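Local coordinates for protein S12 family peptidase (Streptomyces sp. 82F2, PDB 3WWX) that probably hydrolyses amide bonds stereospecifically next to D-configured residues, as an S12-family serine peptidase of the beta-lactamase clan, at residues T59-L64 and N184-P189; E69-L74 and K172-P177; P83-G88 and F163-M168; K180-R185 and T195-T200; R252-L255 and L259-K262. All coordinates share one frame; numbering follows the deposited sequence.

Contact 1: residues T59-L64 and N184-P189; sequences TATVLL and NRIIKP
I186 sets its CG1 branch beside its own backbone N (chi1 -55°) and runs on extended through chi2 (171°), which carries CD1 out of helix 178-187 and onto the flank of helix 55-68. There CD1 lands obliquely against T61, 3.9 Å from T61 CG2. The same methyl of I186 also meets V62, with V62 CG2 4.1 Å from I186 CD1, and so sits at the junction of two consecutive residues of the facing helix. T61 offers carbon to this contact because its hydroxyl turns back into its own helix: OG1 is hydrogen-bonded to the carbonyl O of T57. The two helices belong to the helical region of the beta-lactamase and penicillin-binding protein fold; helix 55-68 starts at the SxxK motif that in this family carries the nucleophilic serine, and the contact lies further along it. Helix 178-187 widens into a pi-type turn at 184-187; the closest CA pair, V62 and R185, is 7.2 Å apart. V62 CG1, anti to the backbone N (chi1 169°), is the branch that meets R185, whose aliphatic chain crosses the valine at nearly a right angle; V62 CG1 comes to 4.1 Å from R185 CD. The arginine passes V62 on carbon and delivers its charge to the end of helix 55-68, where NH1 forms a hydrogen bond with Q65 and a salt bridge with E69 just beyond it. V62 also packs on I170 of helix 160-174 and on A181 and V182 of helix 178-187.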
# COMPACT_ATOMS: atom_id res chain seq x y z
N THR A 59 2.30 7.59 2.68
CA THR A 59 1.91 8.13 3.97
C THR A 59 3.07 8.13 4.97
O THR A 59 3.33 9.16 5.64
CB THR A 59 0.71 7.32 4.50
OG1 THR A 59 -0.35 7.44 3.54
CG2 THR A 59 0.25 7.80 5.86
N ALA A 60 3.78 7.01 5.06
CA ALA A 60 4.94 6.91 5.96
C ALA A 60 6.04 7.88 5.57
O ALA A 60 6.68 8.48 6.44
CB ALA A 60 5.47 5.50 6.01
N THR A 61 6.28 8.03 4.28
CA THR A 61 7.33 8.94 3.81
C THR A 61 7.05 10.37 4.27
O THR A 61 7.94 11.06 4.73
CB THR A 61 7.47 8.89 2.28
OG1 THR A 61 7.88 7.57 1.89
CG2 THR A 61 8.53 9.88 1.77
N VAL A 62 5.81 10.80 4.16
CA VAL A 62 5.45 12.15 4.60
C VAL A 62 5.74 12.32 6.08
O VAL A 62 6.33 13.32 6.50
CB VAL A 62 3.99 12.47 4.30
CG1 VAL A 62 3.55 13.76 4.99
CG2 VAL A 62 3.77 12.55 2.81
N LEU A 63 5.34 11.35 6.91
CA LEU A 63 5.57 11.49 8.35
C LEU A 63 7.04 11.49 8.67
O LEU A 63 7.47 12.19 9.59
CB LEU A 63 4.85 10.39 9.13
CG LEU A 63 3.39 10.75 9.32
CD1 LEU A 63 2.61 9.50 9.65
CD2 LEU A 63 3.23 11.79 10.43
N LEU A 64 7.83 10.71 7.94
CA LEU A 64 9.28 10.74 8.16
C LEU A 64 9.91 12.07 7.75
O LEU A 64 10.83 12.55 8.42
CB LEU A 64 9.93 9.54 7.47
CG LEU A 64 9.70 8.22 8.23
CD1 LEU A 64 9.82 7.02 7.30
CD2 LEU A 64 10.70 8.10 9.38
N ASN A 184 2.51 17.49 -2.69
CA ASN A 184 3.53 18.51 -2.71
C ASN A 184 4.93 18.01 -2.37
O ASN A 184 5.92 18.56 -2.86
CB ASN A 184 3.11 19.66 -1.80
CG ASN A 184 1.93 20.42 -2.37
OD1 ASN A 184 1.73 20.45 -3.58
ND2 ASN A 184 1.14 21.03 -1.50
N ARG A 185 5.00 16.96 -1.56
CA ARG A 185 6.29 16.43 -1.13
C ARG A 185 6.80 15.28 -1.98
O ARG A 185 7.99 14.99 -1.94
CB ARG A 185 6.19 15.95 0.31
CG ARG A 185 5.93 17.06 1.31
CD ARG A 185 5.55 16.54 2.68
NE ARG A 185 5.49 17.65 3.62
CZ ARG A 185 6.54 18.10 4.30
NH1 ARG A 185 7.72 17.50 4.20
NH2 ARG A 185 6.40 19.15 5.09
N ILE A 186 5.91 14.60 -2.69
CA ILE A 186 6.31 13.40 -3.43
C ILE A 186 5.91 13.45 -4.90
O ILE A 186 6.76 13.33 -5.77
CB ILE A 186 5.77 12.10 -2.76
CG1 ILE A 186 6.22 12.02 -1.30
CG2 ILE A 186 6.27 10.87 -3.52
CD1 ILE A 186 5.57 10.89 -0.48
N ILE A 187 4.61 13.56 -5.19
CA ILE A 187 4.14 13.50 -6.57
C ILE A 187 4.77 14.60 -7.42
O ILE A 187 5.27 14.35 -8.51
CB ILE A 187 2.60 13.52 -6.61
CG1 ILE A 187 2.07 12.24 -5.98
CG2 ILE A 187 2.08 13.66 -8.03
CD1 ILE A 187 0.57 12.22 -5.76
N LYS A 188 4.74 15.83 -6.93
CA LYS A 188 5.25 16.94 -7.73
C LYS A 188 6.78 16.92 -7.88
O LYS A 188 7.28 16.99 -9.01
CB LYS A 188 4.73 18.28 -7.20
CG LYS A 188 3.25 18.50 -7.47
CD LYS A 188 2.76 19.78 -6.79
CE LYS A 188 1.25 19.90 -6.85
NZ LYS A 188 0.76 19.85 -8.25
N PRO A 189 7.53 16.78 -6.78
CA PRO A 189 8.99 16.81 -6.93
C PRO A 189 9.55 15.68 -7.78
O PRO A 189 10.59 15.85 -8.42
CB PRO A 189 9.49 16.70 -5.49
CG PRO A 189 8.38 17.27 -4.66
CD PRO A 189 7.12 16.84 -5.36

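Contact 2: residues E69-L74 and K172-P177; sequences EGRIDL and KVTGRP
R71 lies obliquely across V173, covering it with the base of its chain while the guanidinium passes over the last turn of helix 160-174. R71 CB packs at 3.9 Å from V173 CG1. Beyond that the arginine chain bends at chi3 (68°), and this turn directs the charged end toward the backbone of V173 and T174. The direct link is weak: R71 NH2 donates to V173 O at 3.4 Å, well off line at 143°, and the carbonyl approaches the guanidinium plane obliquely. Two waters lying in that plane, at the guanidinium edge, do more. One accepts from R71 NE at 2.8 Å and donates to V173 O, while the other accepts from R71 NH2 at 2.8 Å and donates to T174 O at 3.1 Å. NH1 turns to E69, making a weak salt bridge with OE1 at 3.4 Å; the second carboxylate oxygen of E69 pairs with R185. Beside the arginine's contact, at the other methyl of V173, I72 crosses it at about a right angle and brings its CD1 to 4.0 Å from V173 CG2, and both residues also touch W81. Thus the two methyls of V173 are divided, CG1 for R71 and CG2 for I72. T174 OG1 accepts from R176 N in an ST turn and is also hydrogen-bonded to I170 O. Two helix ends therefore meet here: helix 55-68 closes in a Schellman motif at G70, and the terminal carbonyls of helix 160-174, probably electron-rich, receive an arginine and its waters, consistent with the charge–dipole interaction common at helix C-termini.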
# COMPACT_ATOMS: atom_id res chain seq x y z
N GLU A 69 11.94 17.40 9.70
CA GLU A 69 11.79 18.85 9.76
C GLU A 69 11.60 19.33 11.21
O GLU A 69 11.40 20.52 11.45
CB GLU A 69 10.63 19.31 8.86
CG GLU A 69 10.90 19.07 7.38
CD GLU A 69 9.69 19.25 6.46
OE1 GLU A 69 8.61 19.63 6.94
OE2 GLU A 69 9.85 19.02 5.25
N GLY A 70 11.64 18.39 12.15
CA GLY A 70 11.51 18.68 13.57
C GLY A 70 10.10 19.03 14.00
O GLY A 70 9.90 19.71 15.01
N ARG A 71 9.10 18.56 13.24
CA ARG A 71 7.70 18.94 13.48
C ARG A 71 6.92 17.90 14.28
O ARG A 71 5.82 18.17 14.78
CB ARG A 71 7.01 19.26 12.16
CG ARG A 71 7.66 20.44 11.44
CD ARG A 71 7.17 20.64 10.03
NE ARG A 71 5.77 21.06 9.99
CZ ARG A 71 5.12 21.36 8.88
NH1 ARG A 71 5.75 21.30 7.71
NH2 ARG A 71 3.84 21.73 8.93
N ILE A 72 7.50 16.72 14.39
CA ILE A 72 6.91 15.62 15.15
C ILE A 72 7.99 14.61 15.49
O ILE A 72 8.94 14.45 14.73
CB ILE A 72 5.78 14.95 14.33
CG1 ILE A 72 5.21 13.75 15.08
CG2 ILE A 72 6.30 14.52 12.95
CD1 ILE A 72 3.84 13.29 14.55
N ASP A 73 7.85 13.95 16.63
CA ASP A 73 8.68 12.83 17.00
C ASP A 73 7.80 11.59 16.85
O ASP A 73 6.75 11.51 17.46
CB ASP A 73 9.15 13.00 18.46
CG ASP A 73 10.13 11.94 18.91
OD1 ASP A 73 10.11 10.79 18.44
OD2 ASP A 73 10.95 12.25 19.81
N LEU A 74 8.20 10.65 16.00
CA LEU A 74 7.37 9.46 15.81
C LEU A 74 7.21 8.61 17.06
O LEU A 74 6.31 7.77 17.14
CB LEU A 74 7.87 8.62 14.64
CG LEU A 74 7.95 9.37 13.31
CD1 LEU A 74 8.45 8.43 12.25
CD2 LEU A 74 6.62 9.99 12.89
N LYS A 172 -2.97 16.95 11.29
CA LYS A 172 -2.81 17.76 12.51
C LYS A 172 -1.50 18.53 12.45
O LYS A 172 -1.45 19.72 12.77
CB LYS A 172 -2.86 16.89 13.75
CG LYS A 172 -2.85 17.65 15.08
CD LYS A 172 -4.05 18.59 15.25
CE LYS A 172 -5.41 17.89 15.10
NZ LYS A 172 -5.81 17.07 16.29
N VAL A 173 -0.42 17.86 12.04
CA VAL A 173 0.89 18.50 11.94
C VAL A 173 0.90 19.63 10.91
O VAL A 173 1.45 20.71 11.16
CB VAL A 173 2.01 17.48 11.62
CG1 VAL A 173 3.35 18.18 11.39
CG2 VAL A 173 2.14 16.46 12.73
N THR A 174 0.31 19.38 9.74
CA THR A 174 0.43 20.29 8.60
C THR A 174 -0.71 21.30 8.49
O THR A 174 -0.57 22.31 7.79
CB THR A 174 0.48 19.52 7.26
OG1 THR A 174 -0.76 18.83 7.05
CG2 THR A 174 1.65 18.56 7.21
N GLY A 175 -1.84 21.03 9.14
CA GLY A 175 -3.04 21.86 8.99
C GLY A 175 -3.76 21.72 7.66
O GLY A 175 -4.66 22.50 7.36
N ARG A 176 -3.40 20.71 6.86
CA ARG A 176 -4.06 20.48 5.58
C ARG A 176 -4.30 18.97 5.41
O ARG A 176 -3.64 18.18 6.04
CB ARG A 176 -3.18 20.95 4.42
CG ARG A 176 -2.76 22.43 4.45
CD ARG A 176 -2.08 22.81 3.15
NE ARG A 176 -3.04 22.94 2.05
CZ ARG A 176 -2.72 22.98 0.76
NH1 ARG A 176 -1.46 22.88 0.37
NH2 ARG A 176 -3.69 23.10 -0.15
N PRO A 177 -5.25 18.60 4.54
CA PRO A 177 -5.48 17.17 4.31
C PRO A 177 -4.21 16.45 3.87
O PRO A 177 -3.36 17.03 3.18
CB PRO A 177 -6.54 17.17 3.21
CG PRO A 177 -7.27 18.49 3.39
CD PRO A 177 -6.17 19.43 3.74
O HOH W 1 4.18 21.63 12.25
O HOH W 2 2.34 22.92 6.87

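Contact 3: residues P83-G88 and F163-M168; sequences PGVVRG and FVLAGM
V86 and L165 face each other with their CA atoms 8.9 Å apart, one on an irregular loop and the other on a regular helix. Segment 163-168 keeps helical i to i+4 bonding, whereas 83-88 turns at G84, where phi is positive (75°), and then presents V85 and V86 in succession. Both valines point at the helix, so that L165 and M168, one turn apart, can receive them. L165 crosses V86 obliquely, with CD2 3.7 Å from V86 CG2, and the other leucine methyl, CD1, is 3.9 Å from that same CG2. The contact joins the loop between helices 78-81 and 98-102 to helix 160-174, within the helical region of the beta-lactamase fold; in this family a YxN motif leads into the helix. V85 runs alongside L165 in the opposite direction, its CG1 4.0 Å from L165 CD2. M168 comes to the same valine tip to tip: its chain bends at chi3 (68°), placing CE 4.0 Å from V85 CG1. V140 of helix 136-144 touches V85, L165 and M168, and L82 touches L165 and M168.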
# COMPACT_ATOMS: atom_id res chain seq x y z
N PRO A 83 -5.95 13.75 20.35
CA PRO A 83 -6.50 13.56 21.70
C PRO A 83 -7.91 12.98 21.70
O PRO A 83 -8.77 13.46 20.96
CB PRO A 83 -6.49 14.97 22.31
CG PRO A 83 -6.20 15.90 21.19
CD PRO A 83 -5.53 15.14 20.10
N GLY A 84 -8.11 11.93 22.51
CA GLY A 84 -9.39 11.28 22.65
C GLY A 84 -9.83 10.37 21.52
O GLY A 84 -10.87 9.75 21.61
N VAL A 85 -9.03 10.27 20.46
CA VAL A 85 -9.47 9.56 19.25
C VAL A 85 -9.32 8.06 19.39
O VAL A 85 -10.18 7.31 18.93
CB VAL A 85 -8.69 10.06 18.02
CG1 VAL A 85 -9.02 9.24 16.74
CG2 VAL A 85 -9.01 11.52 17.78
N VAL A 86 -8.23 7.61 19.99
CA VAL A 86 -7.97 6.17 20.14
C VAL A 86 -8.23 5.80 21.60
O VAL A 86 -7.31 5.86 22.42
CB VAL A 86 -6.53 5.83 19.69
CG1 VAL A 86 -6.26 4.33 19.81
CG2 VAL A 86 -6.29 6.29 18.24
N ARG A 87 -9.48 5.45 21.95
CA ARG A 87 -9.86 5.18 23.36
C ARG A 87 -10.84 4.01 23.59
O ARG A 87 -11.21 3.69 24.72
CB ARG A 87 -10.51 6.43 23.98
CG ARG A 87 -9.61 7.63 24.08
CD ARG A 87 -8.46 7.37 25.05
NE ARG A 87 -7.83 8.62 25.46
CZ ARG A 87 -8.24 9.36 26.49
NH1 ARG A 87 -9.28 8.97 27.23
NH2 ARG A 87 -7.62 10.49 26.77
N GLY A 88 -11.26 3.36 22.53
CA GLY A 88 -12.41 2.47 22.64
C GLY A 88 -12.10 1.05 23.03
O GLY A 88 -11.20 0.43 22.48
N PHE A 163 -2.98 3.29 9.39
CA PHE A 163 -2.62 4.30 8.40
C PHE A 163 -3.69 5.35 8.18
O PHE A 163 -3.36 6.46 7.79
CB PHE A 163 -2.10 3.66 7.12
CG PHE A 163 -0.65 3.27 7.24
CD1 PHE A 163 -0.27 2.19 8.02
CD2 PHE A 163 0.34 4.00 6.61
CE1 PHE A 163 1.05 1.85 8.19
CE2 PHE A 163 1.67 3.65 6.77
CZ PHE A 163 2.03 2.58 7.56
N VAL A 164 -4.95 5.05 8.47
CA VAL A 164 -5.94 6.11 8.57
C VAL A 164 -5.57 7.08 9.71
O VAL A 164 -5.60 8.31 9.52
CB VAL A 164 -7.35 5.54 8.72
CG1 VAL A 164 -8.37 6.65 8.92
CG2 VAL A 164 -7.69 4.71 7.49
N LEU A 165 -5.21 6.56 10.87
CA LEU A 165 -4.71 7.38 11.97
C LEU A 165 -3.46 8.16 11.54
O LEU A 165 -3.35 9.36 11.82
CB LEU A 165 -4.41 6.50 13.18
CG LEU A 165 -5.67 5.96 13.86
CD1 LEU A 165 -5.35 4.83 14.77
CD2 LEU A 165 -6.41 7.09 14.60
N ALA A 166 -2.53 7.51 10.85
CA ALA A 166 -1.32 8.20 10.42
C ALA A 166 -1.66 9.40 9.53
O ALA A 166 -1.05 10.48 9.64
CB ALA A 166 -0.40 7.24 9.71
N GLY A 167 -2.63 9.25 8.63
CA GLY A 167 -3.10 10.35 7.82
C GLY A 167 -3.66 11.48 8.67
O GLY A 167 -3.46 12.65 8.38
N MET A 168 -4.41 11.12 9.71
CA MET A 168 -4.97 12.13 10.60
C MET A 168 -3.85 12.89 11.32
O MET A 168 -3.97 14.11 11.55
CB MET A 168 -5.93 11.48 11.59
CG MET A 168 -7.18 10.98 10.92
SD MET A 168 -8.18 9.88 11.95
CE MET A 168 -8.72 11.01 13.20

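Contact 4: residues K180-R185 and T195-T200; sequences KAVENR and TTVPGT
V182 and V197 meet methyl to methyl, crossing obliquely, with V182 CG1 4.0 Å from V197 CG2. In V182 the touching branch is the one anti to the backbone N (chi1 174°); in V197 it is the branch beside the backbone N. Next to this apolar touch, E183 brings its carboxylate beside the valine, OE2 lying 4.2 Å from V197 CB. The glutamate starts from a CB that does not face the loop, and the extended chain (chi2 167°) helps to carry the oxygen there. A water then closes the gap: it donates to E183 OE2 at 2.8 Å and accepts from V197 N at 2.9 Å, so a loop amide is tied to the helix through one carboxylate oxygen. Around this first shell, V182 is backed by F58 and V62 of helix 55-68, while V197 rests also on Y178 and I187 of the helix from which the chain has just come. The loop is also bonded elsewhere: T196 shares backbone bonding with I241, T195 OG1 is hydrogen-bonded to D246 and S242, and G199 N to E239 OE1. This is a helix followed by a connection that doubles back alongside it: segment 195-200 runs roughly antiparallel to helix 178-187 and joins the helical region of the beta-lactamase fold to the small two-stranded sheet of 49-50 and 241-242.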
# COMPACT_ATOMS: atom_id res chain seq x y z
N LYS A 180 -2.62 16.49 0.28
CA LYS A 180 -1.89 17.65 -0.19
C LYS A 180 -0.40 17.49 0.12
O LYS A 180 0.45 17.90 -0.66
CB LYS A 180 -2.43 18.94 0.45
CG LYS A 180 -3.87 19.23 0.15
CD LYS A 180 -4.13 19.54 -1.32
CE LYS A 180 -5.58 19.98 -1.53
NZ LYS A 180 -6.55 18.89 -1.19
N ALA A 181 -0.08 16.84 1.24
CA ALA A 181 1.32 16.60 1.60
C ALA A 181 1.95 15.58 0.64
O ALA A 181 3.08 15.75 0.18
CB ALA A 181 1.42 16.11 3.05
N VAL A 182 1.21 14.53 0.31
CA VAL A 182 1.68 13.56 -0.66
C VAL A 182 1.93 14.23 -2.01
O VAL A 182 2.97 13.99 -2.64
CB VAL A 182 0.69 12.38 -0.79
CG1 VAL A 182 1.10 11.46 -1.90
CG2 VAL A 182 0.61 11.63 0.51
N GLU A 183 1.00 15.07 -2.44
CA GLU A 183 1.14 15.77 -3.71
C GLU A 183 2.36 16.67 -3.72
O GLU A 183 3.16 16.61 -4.64
CB GLU A 183 -0.13 16.60 -4.00
CG GLU A 183 -1.30 15.73 -4.31
CD GLU A 183 -2.63 16.45 -4.29
OE1 GLU A 183 -2.66 17.66 -4.00
OE2 GLU A 183 -3.67 15.79 -4.56
N ASN A 184 2.51 17.49 -2.69
CA ASN A 184 3.53 18.51 -2.71
C ASN A 184 4.93 18.01 -2.37
O ASN A 184 5.92 18.56 -2.86
CB ASN A 184 3.11 19.66 -1.80
CG ASN A 184 1.93 20.42 -2.37
OD1 ASN A 184 1.73 20.45 -3.58
ND2 ASN A 184 1.14 21.03 -1.50
N ARG A 185 5.00 16.96 -1.56
CA ARG A 185 6.29 16.43 -1.13
C ARG A 185 6.80 15.28 -1.98
O ARG A 185 7.99 14.99 -1.94
CB ARG A 185 6.19 15.95 0.31
CG ARG A 185 5.93 17.06 1.31
CD ARG A 185 5.55 16.54 2.68
NE ARG A 185 5.49 17.65 3.62
CZ ARG A 185 6.54 18.10 4.30
NH1 ARG A 185 7.72 17.50 4.20
NH2 ARG A 185 6.40 19.15 5.09
N THR A 195 0.20 9.63 -11.24
CA THR A 195 -0.08 9.29 -9.84
C THR A 195 -1.00 10.32 -9.20
O THR A 195 -0.72 11.53 -9.26
CB THR A 195 1.23 9.20 -9.05
OG1 THR A 195 2.06 8.21 -9.66
CG2 THR A 195 0.99 8.75 -7.63
N THR A 196 -2.09 9.84 -8.59
CA THR A 196 -3.08 10.72 -8.01
C THR A 196 -3.60 10.20 -6.67
O THR A 196 -3.48 9.01 -6.34
CB THR A 196 -4.28 10.93 -8.96
OG1 THR A 196 -4.88 9.67 -9.25
CG2 THR A 196 -3.86 11.58 -10.26
N VAL A 197 -4.12 11.14 -5.89
CA VAL A 197 -4.76 10.88 -4.61
C VAL A 197 -6.21 11.30 -4.84
O VAL A 197 -6.55 12.49 -4.74
CB VAL A 197 -4.13 11.72 -3.47
CG1 VAL A 197 -4.68 11.31 -2.14
CG2 VAL A 197 -2.61 11.59 -3.49
N PRO A 198 -7.07 10.35 -5.23
CA PRO A 198 -8.40 10.72 -5.74
C PRO A 198 -9.41 11.23 -4.71
O PRO A 198 -10.39 11.87 -5.08
CB PRO A 198 -8.90 9.41 -6.36
CG PRO A 198 -8.14 8.34 -5.65
CD PRO A 198 -6.78 8.92 -5.39
N GLY A 199 -9.20 10.95 -3.43
CA GLY A 199 -10.13 11.44 -2.41
C GLY A 199 -11.41 10.64 -2.44
O GLY A 199 -11.41 9.46 -2.10
N THR A 200 -12.51 11.29 -2.82
CA THR A 200 -13.77 10.56 -2.98
C THR A 200 -14.12 10.30 -4.45
O THR A 200 -15.16 9.73 -4.77
CB THR A 200 -14.91 11.28 -2.32
OG1 THR A 200 -14.93 12.56 -2.88
CG2 THR A 200 -14.67 11.44 -0.83
O HOH W 3 -3.69 13.87 -6.63

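Contact 5: residues R252-L255 and L259-K262; sequences RALL and LLPK
L254 and L260 supply the closest apolar touch, lying side by side and pointing the same way, with their CD1 atoms (L254 CD1 and L260 CD1) 4.0 Å apart. L254 has CG anti to its backbone N (chi1 -178°) and a bent chi2 (65°); although its CB does not face the loop, this shape swings CD1 toward it. The same methyl lies 4.3 Å from L259 CD1. L259 CD1 also lies 4.2 Å from L254 N, so that it covers backbone as well as side chain, with A253 lying beside it. Apolar partners continue outward: L190 touches A253 and L259, M268 of the next helix touches L254 and L260, and T61 and L64 of helix 55-68 meet L254 and L260 respectively. The polar contribution passes through water. One molecule donates to L254 O at 2.7 Å and accepts from L259 N at 3.0 Å, bridging the last turn of helix 244-255 to the first residue of segment 259-262. L259 O is taken up by the side chain of Q65. P261 then occupies the N-cap position of helix 262-268, so a short connection leads from one helix to the next. Chemically, the leucines pack the short connection against helix 55-68 while the water serves a carbonyl and an amide that do not meet directly, which implies a largely buried contact held by apolar cover and a bridging water.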
# COMPACT_ATOMS: atom_id res chain seq x y z
N ARG A 252 12.42 3.69 -6.22
CA ARG A 252 13.85 3.91 -6.48
C ARG A 252 14.32 5.16 -5.74
O ARG A 252 15.31 5.12 -5.01
CB ARG A 252 14.12 4.07 -7.97
CG ARG A 252 13.87 2.80 -8.80
CD ARG A 252 14.01 3.06 -10.30
NE ARG A 252 15.41 3.17 -10.69
CZ ARG A 252 16.17 2.14 -11.04
NH1 ARG A 252 15.67 0.92 -11.14
NH2 ARG A 252 17.46 2.35 -11.31
N ALA A 253 13.61 6.28 -5.90
CA ALA A 253 14.00 7.51 -5.21
C ALA A 253 14.00 7.33 -3.71
O ALA A 253 14.87 7.83 -3.00
CB ALA A 253 13.08 8.65 -5.59
N LEU A 254 13.00 6.62 -3.20
CA LEU A 254 12.91 6.39 -1.77
C LEU A 254 14.10 5.62 -1.22
O LEU A 254 14.76 6.07 -0.28
CB LEU A 254 11.64 5.61 -1.46
CG LEU A 254 11.38 5.35 0.03
CD1 LEU A 254 11.13 6.63 0.79
CD2 LEU A 254 10.15 4.43 0.17
N LEU A 255 14.39 4.46 -1.79
CA LEU A 255 15.48 3.63 -1.27
C LEU A 255 16.86 4.24 -1.54
O LEU A 255 17.82 3.95 -0.83
CB LEU A 255 15.40 2.19 -1.80
CG LEU A 255 14.49 1.24 -0.98
CD1 LEU A 255 15.00 1.03 0.43
CD2 LEU A 255 13.05 1.72 -0.97
N LEU A 259 14.30 11.20 -0.87
CA LEU A 259 13.14 11.79 -0.22
C LEU A 259 13.31 11.94 1.28
O LEU A 259 12.48 12.56 1.94
CB LEU A 259 11.91 10.90 -0.47
CG LEU A 259 11.44 10.84 -1.92
CD1 LEU A 259 10.38 9.75 -2.13
CD2 LEU A 259 10.88 12.18 -2.33
N LEU A 260 14.36 11.36 1.83
CA LEU A 260 14.56 11.30 3.28
C LEU A 260 16.03 11.39 3.62
O LEU A 260 16.86 10.81 2.93
CB LEU A 260 14.05 9.98 3.85
CG LEU A 260 12.55 9.68 3.75
CD1 LEU A 260 12.27 8.28 4.25
CD2 LEU A 260 11.75 10.69 4.56
N PRO A 261 16.37 12.09 4.71
CA PRO A 261 17.75 12.01 5.17
C PRO A 261 18.09 10.62 5.71
O PRO A 261 17.21 9.78 5.95
CB PRO A 261 17.83 13.09 6.26
CG PRO A 261 16.44 13.22 6.76
CD PRO A 261 15.52 12.90 5.61
N LYS A 262 19.38 10.38 5.92
CA LYS A 262 19.88 9.07 6.34
C LYS A 262 19.17 8.53 7.56
O LYS A 262 18.82 7.35 7.60
CB LYS A 262 21.39 9.16 6.65
CG LYS A 262 21.97 7.95 7.43
CD LYS A 262 23.07 8.35 8.42
CE LYS A 262 24.32 8.82 7.70
NZ LYS A 262 25.49 9.00 8.64
O HOH W 4 14.38 8.57 0.58

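From the N terminus, helix 55-68 opens contact 1, whose loop of 119 intervening residues closes on helix 178-187. Nested inside it is contact 2, from the loop after helix 55-68 to the end of helix 160-174, and inside that contact 3, on the same helix 160-174. Contact 4 begins where contact 1 ends, sharing N184 and R185, and closes a short loop at 195-200. Contact 5 follows in series as the short connection between helices 244-255 and 262-268, and packs on contact 1 through T61 and L64. R185, in the segment shared by contacts 1 and 4, bonds to E69 of contact 2. Together they tie helices 55-68, 160-174 and 178-187 to the loops at 83-88 and 195-200 and to that connection.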